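Long-range contacts in putative phosphatase (Bacteroides thetaiotaomicron, PDB 3KYA), which is of unestablished function, possibly a phosphatase, and joins an IPT/TIG domain to a six-bladed beta-propeller that can bind zinc: residues A[110-114]-A[464-468]; A[138-144]-A[155-161]; A[182-186]-A[210-214]; A[375-380]-A[446-451]. One frame throughout, in Å; residues are numbered along the deposited sequence.

Contact 1 of 4, residues A[110-114]-A[464-468]; sequences LCGYR and VGHTI. With EDO (1,2-ethanediol), chain J.
Leu-110 and Cys-111 together face Ile-468 in a classic beta bulge at the ring closure of a six-bladed beta-propeller, where strand 105-110 enters the last blade antiparallel to strand 467-473 from the far end of the chain. Two amides converge on Ile-468 O: Leu-110 N at 2.8 Å, and Cys-111 N in a weak, longer bond. The return bond from Ile-468 N to Cys-111 O measures 3.0 Å and is nearly straight, 169° at the hydrogen. Leu-110 and Ile-468 lie side by side, with CD2 of the first 3.9 Å from CG2 of the second. The Cys-111 thiol sits between its own backbone N and carbonyl carbon (chi1 59°), which brings SG against CG1 of Ile-468. Beyond the bulge direct backbone hydrogen bonds stop. Gly-112 CA faces His-466 O at 3.6 Å, and a water then bridges the gap, accepting from Tyr-113 N and donating to His-466 O. Arg-114 reaches across to Val-464 on an extended chain, its guanidinium plane 28° from that of the His-466 imidazole, whose ND1 is engaged with Gln-463 O. Val-464 O serves both groups: it rides over one face of the His-466 ring, toward its rim, 3.2 Å above the plane, and in its own carbonyl plane it accepts Arg-114 NH1 at 2.9 Å.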
# COMPACT_ATOMS: atom_id res chain seq x y z
N LEU A 110 -5.60 -25.77 13.32
CA LEU A 110 -5.69 -26.10 14.76
C LEU A 110 -6.38 -27.45 15.01
O LEU A 110 -5.85 -28.30 15.73
CB LEU A 110 -6.51 -25.02 15.48
CG LEU A 110 -6.70 -25.18 16.99
CD1 LEU A 110 -5.36 -24.93 17.72
CD2 LEU A 110 -7.82 -24.30 17.51
N CYS A 111 -7.58 -27.61 14.47
CA CYS A 111 -8.34 -28.85 14.69
C CYS A 111 -9.39 -29.02 13.63
O CYS A 111 -9.70 -28.07 12.89
CB CYS A 111 -8.97 -28.85 16.08
SG CYS A 111 -10.10 -27.48 16.39
N GLY A 112 -9.96 -30.22 13.57
CA GLY A 112 -10.93 -30.56 12.54
C GLY A 112 -10.21 -31.17 11.35
O GLY A 112 -8.99 -31.01 11.19
N TYR A 113 -10.95 -31.91 10.54
CA TYR A 113 -10.43 -32.51 9.32
C TYR A 113 -11.56 -32.95 8.41
O TYR A 113 -12.72 -33.06 8.83
CB TYR A 113 -9.51 -33.70 9.60
CG TYR A 113 -10.20 -34.94 10.12
CD1 TYR A 113 -10.54 -35.06 11.47
CD2 TYR A 113 -10.47 -36.01 9.28
CE1 TYR A 113 -11.16 -36.21 11.95
CE2 TYR A 113 -11.09 -37.16 9.75
CZ TYR A 113 -11.43 -37.26 11.09
OH TYR A 113 -12.04 -38.40 11.56
N ARG A 114 -11.21 -33.19 7.16
CA ARG A 114 -12.15 -33.63 6.17
C ARG A 114 -11.45 -34.72 5.38
O ARG A 114 -10.46 -34.42 4.67
CB ARG A 114 -12.55 -32.43 5.30
CG ARG A 114 -13.57 -32.71 4.25
CD ARG A 114 -13.74 -31.50 3.32
NE ARG A 114 -14.51 -31.85 2.13
CZ ARG A 114 -15.66 -31.30 1.74
NH1 ARG A 114 -16.22 -30.30 2.41
NH2 ARG A 114 -16.24 -31.73 0.62
N VAL A 464 -16.27 -24.91 5.05
CA VAL A 464 -16.28 -26.02 4.08
C VAL A 464 -15.03 -26.93 4.19
O VAL A 464 -15.10 -28.12 3.92
CB VAL A 464 -16.63 -25.51 2.65
CG1 VAL A 464 -16.41 -26.58 1.59
CG2 VAL A 464 -18.10 -25.03 2.62
N GLY A 465 -13.92 -26.39 4.68
CA GLY A 465 -12.78 -27.24 5.01
C GLY A 465 -13.07 -28.05 6.28
O GLY A 465 -12.41 -29.07 6.57
N HIS A 466 -14.09 -27.62 7.03
CA HIS A 466 -14.51 -28.24 8.30
C HIS A 466 -13.40 -28.19 9.36
O HIS A 466 -13.21 -29.13 10.16
CB HIS A 466 -15.00 -29.68 8.12
CG HIS A 466 -16.02 -29.84 7.03
ND1 HIS A 466 -16.84 -28.82 6.62
CD2 HIS A 466 -16.41 -30.94 6.33
CE1 HIS A 466 -17.65 -29.26 5.66
NE2 HIS A 466 -17.41 -30.54 5.47
N THR A 467 -12.70 -27.06 9.37
CA THR A 467 -11.56 -26.84 10.26
C THR A 467 -11.54 -25.47 10.92
O THR A 467 -12.19 -24.50 10.47
CB THR A 467 -10.23 -26.93 9.46
OG1 THR A 467 -10.32 -26.10 8.29
CG2 THR A 467 -9.94 -28.37 9.01
N ILE A 468 -10.80 -25.41 12.02
CA ILE A 468 -10.44 -24.16 12.65
C ILE A 468 -8.98 -23.96 12.24
O ILE A 468 -8.14 -24.84 12.48
CB ILE A 468 -10.55 -24.17 14.17
CG1 ILE A 468 -11.97 -24.49 14.64
CG2 ILE A 468 -10.08 -22.84 14.73
CD1 ILE A 468 -13.07 -23.52 14.14
C1 EDO J . -4.77 -31.59 14.20
O1 EDO J . -3.49 -30.97 14.42
C2 EDO J . -5.41 -30.99 12.94
O2 EDO J . -6.32 -31.94 12.34
O HOH W 1 -14.02 -31.61 10.82

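Contact 2 of 4, residues A[138-144]-A[155-161]; sequences FSDNGRL and YICYDGH. With ZN (zinc ion), chain Y.
The Tyr-158 ring turns its edge to the carbonyls of Asp-140 and Asn-141, with CD1 3.6 Å from Asp-140 O, while its hydroxyl slants toward Phe-138 and brings OH within 3.2 Å of Phe-138 CD1. At the edge of the Phe-138 ring lies the Ile-156 methyl CD1. Trp-122, from outside both segments, meets Tyr-158 edge-to-face and stacks on the His-161 ring; Gln-165 OE1 is hydrogen-bonded to the Tyr-158 hydroxyl. A third flat group, the Arg-143 guanidinium, is folded back by a bend at chi2 (-66°). Its NH1 donates within the guanidinium plane to Asn-141 OD1, 2.8 Å away, and also to Gly-142 O, which it reaches from above the carbonyl plane. Tyr-158 and Arg-143 belong to an antiparallel beta hairpin, strands 141-147 and 153-159, the two inner strands of one propeller blade, whose axes run at 152° to each other. Arg-143 and Cys-157 form a hydrogen-bonded pair, with Arg-143 N 3.0 Å from Cys-157 O; Asp-159 N donates to Asn-141 O almost linearly (173°). On the Gly-142 and Tyr-158 face, Leu-144 lies alongside Ile-156, CD2 to CB 3.8 Å. Farther along the chain, His-161 ND1 binds zinc at 2.1 Å. A water on the same zinc donates to Asp-140 OD2 over 2.6 Å, making this carboxylate a second-shell partner of the metal.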
# COMPACT_ATOMS: atom_id res chain seq x y z
N PHE A 138 -17.64 -28.96 12.54
CA PHE A 138 -17.44 -27.60 11.99
C PHE A 138 -17.99 -27.31 10.59
O PHE A 138 -17.48 -26.41 9.91
CB PHE A 138 -15.92 -27.32 11.92
CG PHE A 138 -15.19 -27.55 13.22
CD1 PHE A 138 -15.34 -26.67 14.28
CD2 PHE A 138 -14.35 -28.65 13.38
CE1 PHE A 138 -14.68 -26.87 15.47
CE2 PHE A 138 -13.67 -28.87 14.59
CZ PHE A 138 -13.83 -27.98 15.63
N SER A 139 -19.07 -27.99 10.19
CA SER A 139 -19.52 -27.94 8.79
C SER A 139 -20.61 -26.93 8.43
O SER A 139 -20.78 -26.60 7.25
CB SER A 139 -19.95 -29.35 8.36
OG SER A 139 -21.02 -29.85 9.13
N ASP A 140 -21.32 -26.42 9.43
CA ASP A 140 -22.32 -25.39 9.19
C ASP A 140 -21.66 -24.02 9.29
O ASP A 140 -20.60 -23.89 9.90
CB ASP A 140 -23.44 -25.51 10.20
CG ASP A 140 -24.15 -26.84 10.09
OD1 ASP A 140 -24.64 -27.19 8.99
OD2 ASP A 140 -24.22 -27.53 11.12
N ASN A 141 -22.26 -23.02 8.65
CA ASN A 141 -21.77 -21.64 8.71
C ASN A 141 -21.69 -21.20 10.18
O ASN A 141 -22.67 -21.31 10.92
CB ASN A 141 -22.69 -20.75 7.87
CG ASN A 141 -22.18 -19.32 7.70
OD1 ASN A 141 -21.83 -18.65 8.66
ND2 ASN A 141 -22.20 -18.83 6.46
N GLY A 142 -20.52 -20.72 10.61
CA GLY A 142 -20.33 -20.37 12.02
C GLY A 142 -19.72 -19.03 12.34
O GLY A 142 -19.27 -18.31 11.44
N ARG A 143 -19.78 -18.66 13.62
CA ARG A 143 -19.16 -17.45 14.16
C ARG A 143 -18.40 -17.79 15.43
O ARG A 143 -18.79 -18.68 16.20
CB ARG A 143 -20.20 -16.37 14.45
CG ARG A 143 -20.92 -15.85 13.21
CD ARG A 143 -19.97 -15.09 12.28
NE ARG A 143 -20.70 -14.43 11.21
CZ ARG A 143 -21.18 -15.03 10.12
NH1 ARG A 143 -21.01 -16.34 9.92
NH2 ARG A 143 -21.83 -14.32 9.21
N LEU A 144 -17.33 -17.05 15.68
CA LEU A 144 -16.45 -17.28 16.81
C LEU A 144 -16.48 -16.17 17.85
O LEU A 144 -16.67 -15.00 17.52
CB LEU A 144 -15.01 -17.42 16.28
CG LEU A 144 -14.67 -18.61 15.38
CD1 LEU A 144 -13.24 -18.45 14.82
CD2 LEU A 144 -14.81 -19.96 16.11
N TYR A 155 -15.51 -19.99 21.86
CA TYR A 155 -16.83 -20.54 21.56
C TYR A 155 -17.15 -20.39 20.08
O TYR A 155 -16.71 -19.42 19.40
CB TYR A 155 -17.93 -19.88 22.41
CG TYR A 155 -17.88 -20.20 23.90
CD1 TYR A 155 -18.36 -21.41 24.40
CD2 TYR A 155 -17.37 -19.28 24.82
CE1 TYR A 155 -18.31 -21.71 25.76
CE2 TYR A 155 -17.32 -19.57 26.20
CZ TYR A 155 -17.81 -20.78 26.66
OH TYR A 155 -17.77 -21.09 28.01
N ILE A 156 -17.92 -21.34 19.56
CA ILE A 156 -18.37 -21.32 18.19
C ILE A 156 -19.86 -21.65 18.14
O ILE A 156 -20.31 -22.63 18.77
CB ILE A 156 -17.54 -22.27 17.28
CG1 ILE A 156 -18.00 -22.18 15.81
CG2 ILE A 156 -17.57 -23.73 17.81
CD1 ILE A 156 -17.04 -22.84 14.81
N CYS A 157 -20.62 -20.81 17.44
CA CYS A 157 -22.04 -21.03 17.24
C CYS A 157 -22.26 -21.24 15.75
O CYS A 157 -21.50 -20.72 14.90
CB CYS A 157 -22.90 -19.88 17.77
SG CYS A 157 -22.67 -18.27 16.98
N TYR A 158 -23.33 -21.97 15.44
CA TYR A 158 -23.61 -22.39 14.07
C TYR A 158 -25.02 -22.16 13.59
O TYR A 158 -25.98 -22.40 14.31
CB TYR A 158 -23.43 -23.91 13.97
CG TYR A 158 -22.07 -24.46 14.34
CD1 TYR A 158 -21.01 -24.39 13.45
CD2 TYR A 158 -21.87 -25.11 15.55
CE1 TYR A 158 -19.78 -24.92 13.76
CE2 TYR A 158 -20.63 -25.65 15.88
CZ TYR A 158 -19.58 -25.54 14.98
OH TYR A 158 -18.34 -26.07 15.27
N ASP A 159 -25.13 -21.77 12.33
CA ASP A 159 -26.40 -21.66 11.68
C ASP A 159 -26.69 -23.04 11.08
O ASP A 159 -26.28 -23.34 9.95
CB ASP A 159 -26.32 -20.56 10.60
CG ASP A 159 -27.64 -20.31 9.90
OD1 ASP A 159 -28.63 -21.04 10.13
OD2 ASP A 159 -27.70 -19.35 9.09
N GLY A 160 -27.37 -23.90 11.85
CA GLY A 160 -27.72 -25.28 11.43
C GLY A 160 -27.29 -26.43 12.34
O GLY A 160 -27.50 -27.60 12.01
N HIS A 161 -26.63 -26.12 13.46
CA HIS A 161 -26.20 -27.10 14.49
C HIS A 161 -26.61 -26.46 15.80
O HIS A 161 -26.15 -25.37 16.12
CB HIS A 161 -24.70 -27.37 14.42
CG HIS A 161 -24.23 -28.45 15.35
ND1 HIS A 161 -24.33 -29.79 15.04
CD2 HIS A 161 -23.68 -28.38 16.58
CE1 HIS A 161 -23.83 -30.50 16.04
NE2 HIS A 161 -23.44 -29.67 16.99
ZN ZN Y . -25.18 -30.77 13.39
O HOH W 2 -27.06 -28.51 9.22
O HOH W 3 -24.88 -30.04 11.60
O HOH W 4 -24.79 -23.44 7.41

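Contact 3 of 4, residues A[182-186]-A[210-214]; sequences TIPTN and AIDYD. With EDO (1,2-ethanediol), chain B.
With chi1 at 69°, Ile-211 holds CG1 between its backbone N and carbonyl carbon, and an extended chi2 carries CD1 across to the loop 182-186. There this one methyl meets three residues: Ile-183 CG2 at 3.6 Å, Thr-185 CG2 at 3.8 Å and, crossing at about a right angle, Pro-184 CD. Tyr-213 has CG opposite the backbone N (chi1 179°), and this sets one face of its ring against Pro-184. The pyrrolidine covers that face in a CH-pi contact: Pro-184 CG lies 4.0 Å from the Tyr-213 ring centroid and 15° off the normal, while Pro-184 CB sits over CZ at 3.8 Å. Thr-185 splits its branches between two environments. Its methyl slides past Ile-211, whereas OG1 is hydrogen-bonded to Arg-187 N and to a water 2.9 Å from it. That same water donates to Asp-212 O at 2.6 Å and lies at the edge of the Tyr-213 ring, so the polar link between the segments is solvent-mediated. The Asp-212 carboxylate turns away from the contact, pairs with Arg-189 and holds an ethanediol molecule. Within the propeller, the loop leads into strand 188-193, the innermost of its blade, and strand 206-211 lies next to it; Ile-188 on the former and Tyr-224 on strand 220-227 flank the isoleucine and proline packing.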
# COMPACT_ATOMS: atom_id res chain seq x y z
N THR A 182 -34.11 -25.11 24.99
CA THR A 182 -35.32 -24.28 24.93
C THR A 182 -35.35 -23.36 23.70
O THR A 182 -36.39 -22.79 23.40
CB THR A 182 -35.54 -23.44 26.22
OG1 THR A 182 -34.50 -22.48 26.36
CG2 THR A 182 -35.59 -24.34 27.45
N ILE A 183 -34.22 -23.20 22.99
CA ILE A 183 -34.20 -22.36 21.77
C ILE A 183 -34.96 -23.11 20.67
O ILE A 183 -34.77 -24.32 20.48
CB ILE A 183 -32.75 -21.95 21.38
CG1 ILE A 183 -32.21 -21.01 22.45
CG2 ILE A 183 -32.71 -21.26 20.02
CD1 ILE A 183 -30.82 -20.42 22.16
N PRO A 184 -35.86 -22.41 19.95
CA PRO A 184 -36.75 -23.03 18.97
C PRO A 184 -36.19 -23.31 17.58
O PRO A 184 -36.96 -23.65 16.68
CB PRO A 184 -37.88 -22.01 18.84
CG PRO A 184 -37.28 -20.73 19.18
CD PRO A 184 -36.16 -20.98 20.13
N THR A 185 -34.88 -23.17 17.41
CA THR A 185 -34.28 -23.38 16.11
C THR A 185 -32.81 -23.73 16.26
O THR A 185 -32.22 -23.53 17.33
CB THR A 185 -34.37 -22.09 15.26
OG1 THR A 185 -33.76 -22.32 13.98
CG2 THR A 185 -33.67 -20.94 15.94
N ASN A 186 -32.24 -24.27 15.19
CA ASN A 186 -30.81 -24.58 15.15
C ASN A 186 -30.02 -23.49 14.39
O ASN A 186 -28.81 -23.63 14.16
CB ASN A 186 -30.55 -26.00 14.60
CG ASN A 186 -30.99 -26.19 13.16
OD1 ASN A 186 -31.27 -25.24 12.43
ND2 ASN A 186 -31.04 -27.44 12.73
N ALA A 210 -27.83 -14.51 19.61
CA ALA A 210 -28.81 -14.17 18.58
C ALA A 210 -29.17 -15.39 17.73
O ALA A 210 -28.29 -16.19 17.37
CB ALA A 210 -28.28 -13.00 17.67
N ILE A 211 -30.46 -15.55 17.42
CA ILE A 211 -30.93 -16.67 16.61
C ILE A 211 -31.81 -16.14 15.46
O ILE A 211 -32.36 -15.05 15.57
CB ILE A 211 -31.71 -17.72 17.44
CG1 ILE A 211 -33.06 -17.16 17.94
CG2 ILE A 211 -30.84 -18.22 18.61
CD1 ILE A 211 -33.95 -18.20 18.55
N ASP A 212 -31.94 -16.93 14.40
CA ASP A 212 -32.64 -16.53 13.14
C ASP A 212 -33.91 -17.37 13.02
O ASP A 212 -33.88 -18.52 12.58
CB ASP A 212 -31.70 -16.76 11.95
CG ASP A 212 -32.09 -15.97 10.71
OD1 ASP A 212 -33.28 -15.65 10.53
OD2 ASP A 212 -31.16 -15.66 9.91
N TYR A 213 -35.05 -16.78 13.38
CA TYR A 213 -36.29 -17.53 13.47
C TYR A 213 -37.51 -16.67 13.12
O TYR A 213 -37.51 -15.47 13.35
CB TYR A 213 -36.39 -18.06 14.92
CG TYR A 213 -37.62 -18.87 15.28
CD1 TYR A 213 -37.84 -20.12 14.73
CD2 TYR A 213 -38.53 -18.40 16.23
CE1 TYR A 213 -38.96 -20.87 15.08
CE2 TYR A 213 -39.65 -19.13 16.58
CZ TYR A 213 -39.86 -20.37 16.00
OH TYR A 213 -40.98 -21.10 16.35
N ASP A 214 -38.52 -17.31 12.54
CA ASP A 214 -39.79 -16.64 12.17
C ASP A 214 -41.01 -17.57 12.31
O ASP A 214 -42.04 -17.35 11.66
CB ASP A 214 -39.70 -16.09 10.74
CG ASP A 214 -39.60 -17.18 9.69
OD1 ASP A 214 -39.72 -18.37 10.05
OD2 ASP A 214 -39.42 -16.84 8.51
C1 EDO B . -32.12 -14.71 6.64
O1 EDO B . -31.38 -15.70 7.37
C2 EDO B . -33.47 -14.47 7.30
O2 EDO B . -33.33 -13.65 8.47
O HOH W 5 -35.28 -20.70 12.15

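Contact 4 of 4, residues A[375-380]-A[446-451]; sequences CQGVFV and VSGLVY. With EDO (1,2-ethanediol), chain K.
Strands 375-380 and 446-451 run almost parallel, 18° between their directions and 5.3 Å apart at closest approach, and a single weak backbone bond, Gln-376 N to Ser-447 O at 3.3 Å, joins them. They are the innermost strands of successive beta-propeller blades, each sheet extending outward through its own partner, 391-397 or 457-462. The firmer bond between them comes from a side chain. Gln-376 is extended, with CG opposite its backbone N (chi1 -163°), and its OE1 accepts Leu-449 N at 2.9 Å. The bond is straight, 168° at the hydrogen, yet the donor sits well above the plane of the amide carbonyl. NE2 of the same amide donates to Leu-144 O on the next inner strand, 141-147, so one side chain spans three blades. Farther along, apolar contacts take over. Val-378 meets Leu-449 at about a right angle, CG2 to CD2 3.9 Å, and its CG1 rests 3.4 Å from Leu-449 O. Val-380 then lies over one face of Tyr-451, CG2 3.9 Å from the ring centroid, while at the ring's edge the Tyr-451 OH shares a hydrogen bond of 2.7 Å with O2 of an ethanediol.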
# COMPACT_ATOMS: atom_id res chain seq x y z
N CYS A 375 -18.48 -12.12 5.77
CA CYS A 375 -18.94 -12.63 7.07
C CYS A 375 -18.21 -11.95 8.24
O CYS A 375 -18.03 -10.73 8.21
CB CYS A 375 -18.89 -14.17 7.07
SG CYS A 375 -20.09 -14.94 5.89
N GLN A 376 -17.75 -12.71 9.23
CA GLN A 376 -17.25 -12.10 10.46
C GLN A 376 -16.03 -11.22 10.26
O GLN A 376 -15.13 -11.56 9.50
CB GLN A 376 -16.96 -13.17 11.52
CG GLN A 376 -16.83 -12.59 12.93
CD GLN A 376 -16.90 -13.66 14.01
OE1 GLN A 376 -16.69 -14.84 13.73
NE2 GLN A 376 -17.20 -13.25 15.25
N GLY A 377 -16.00 -10.12 10.99
CA GLY A 377 -14.91 -9.16 10.94
C GLY A 377 -14.42 -8.76 12.31
O GLY A 377 -15.17 -8.82 13.28
N VAL A 378 -13.17 -8.32 12.37
CA VAL A 378 -12.55 -7.89 13.61
C VAL A 378 -11.64 -6.68 13.39
O VAL A 378 -11.08 -6.51 12.31
CB VAL A 378 -11.72 -9.04 14.24
CG1 VAL A 378 -12.63 -10.20 14.58
CG2 VAL A 378 -10.60 -9.48 13.29
N PHE A 379 -11.52 -5.84 14.41
CA PHE A 379 -10.60 -4.71 14.36
C PHE A 379 -9.26 -5.11 14.98
O PHE A 379 -9.22 -5.75 16.02
CB PHE A 379 -11.19 -3.48 15.05
CG PHE A 379 -12.34 -2.89 14.32
CD1 PHE A 379 -12.13 -1.96 13.31
CD2 PHE A 379 -13.64 -3.26 14.63
CE1 PHE A 379 -13.18 -1.41 12.62
CE2 PHE A 379 -14.70 -2.70 13.93
CZ PHE A 379 -14.47 -1.77 12.92
N VAL A 380 -8.17 -4.72 14.32
CA VAL A 380 -6.82 -5.09 14.75
C VAL A 380 -5.90 -3.89 14.76
O VAL A 380 -5.80 -3.16 13.79
CB VAL A 380 -6.23 -6.17 13.81
CG1 VAL A 380 -4.76 -6.46 14.15
CG2 VAL A 380 -7.10 -7.44 13.85
N VAL A 446 -15.06 -19.49 4.22
CA VAL A 446 -14.69 -18.99 5.55
C VAL A 446 -15.78 -18.08 6.12
O VAL A 446 -16.16 -17.10 5.50
CB VAL A 446 -13.31 -18.28 5.54
CG1 VAL A 446 -12.18 -19.31 5.57
CG2 VAL A 446 -13.18 -17.33 4.32
N SER A 447 -16.24 -18.39 7.34
CA SER A 447 -17.38 -17.69 7.96
C SER A 447 -17.10 -17.00 9.30
O SER A 447 -17.75 -16.00 9.63
CB SER A 447 -18.54 -18.69 8.15
OG SER A 447 -18.14 -19.81 8.94
N GLY A 448 -16.18 -17.54 10.08
CA GLY A 448 -15.85 -17.03 11.42
C GLY A 448 -14.42 -16.53 11.53
O GLY A 448 -13.52 -17.04 10.85
N LEU A 449 -14.22 -15.53 12.39
CA LEU A 449 -12.92 -14.89 12.57
C LEU A 449 -12.84 -14.18 13.91
O LEU A 449 -13.76 -13.44 14.30
CB LEU A 449 -12.68 -13.85 11.46
CG LEU A 449 -11.31 -13.18 11.39
CD1 LEU A 449 -10.25 -14.20 10.99
CD2 LEU A 449 -11.30 -11.97 10.41
N VAL A 450 -11.74 -14.42 14.63
CA VAL A 450 -11.44 -13.70 15.88
C VAL A 450 -9.96 -13.39 15.91
O VAL A 450 -9.18 -14.05 15.22
CB VAL A 450 -11.80 -14.49 17.18
CG1 VAL A 450 -13.29 -14.54 17.39
CG2 VAL A 450 -11.17 -15.89 17.18
N TYR A 451 -9.57 -12.41 16.71
CA TYR A 451 -8.17 -12.04 16.89
C TYR A 451 -7.86 -11.91 18.37
O TYR A 451 -8.59 -11.23 19.09
CB TYR A 451 -7.87 -10.71 16.19
CG TYR A 451 -6.42 -10.27 16.23
CD1 TYR A 451 -5.46 -10.87 15.42
CD2 TYR A 451 -6.02 -9.19 17.02
CE1 TYR A 451 -4.12 -10.46 15.44
CE2 TYR A 451 -4.69 -8.76 17.03
CZ TYR A 451 -3.75 -9.39 16.23
OH TYR A 451 -2.43 -8.97 16.23
C1 EDO K . -1.34 -7.80 12.46
O1 EDO K . -1.56 -7.90 11.05
C2 EDO K . -1.38 -9.21 13.04
O2 EDO K . -0.62 -9.25 14.26

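All four contacts belong to the propeller; contacts 2 and 4 are buried, contacts 1 and 3 partly buried. Contact 4 is the most central, its centre about 4 Å from that of the chain, and joins separate blades; contact 3, with its centre about 25 Å out, relies on apolar packing and water. Contacts 1 and 2 build individual blades by antiparallel pairing, the first between distant ends of the sequence, the second within one hairpin. Contacts 1 and 4 share the last blade without touching. Contact 2 is the hub: Phe-138 packs on Ile-468 of contact 1, Gly-160 N meets Asn-186 O of contact 3, and Gly-142 N meets Ser-447 OG of contact 4. It alone includes a bound metal.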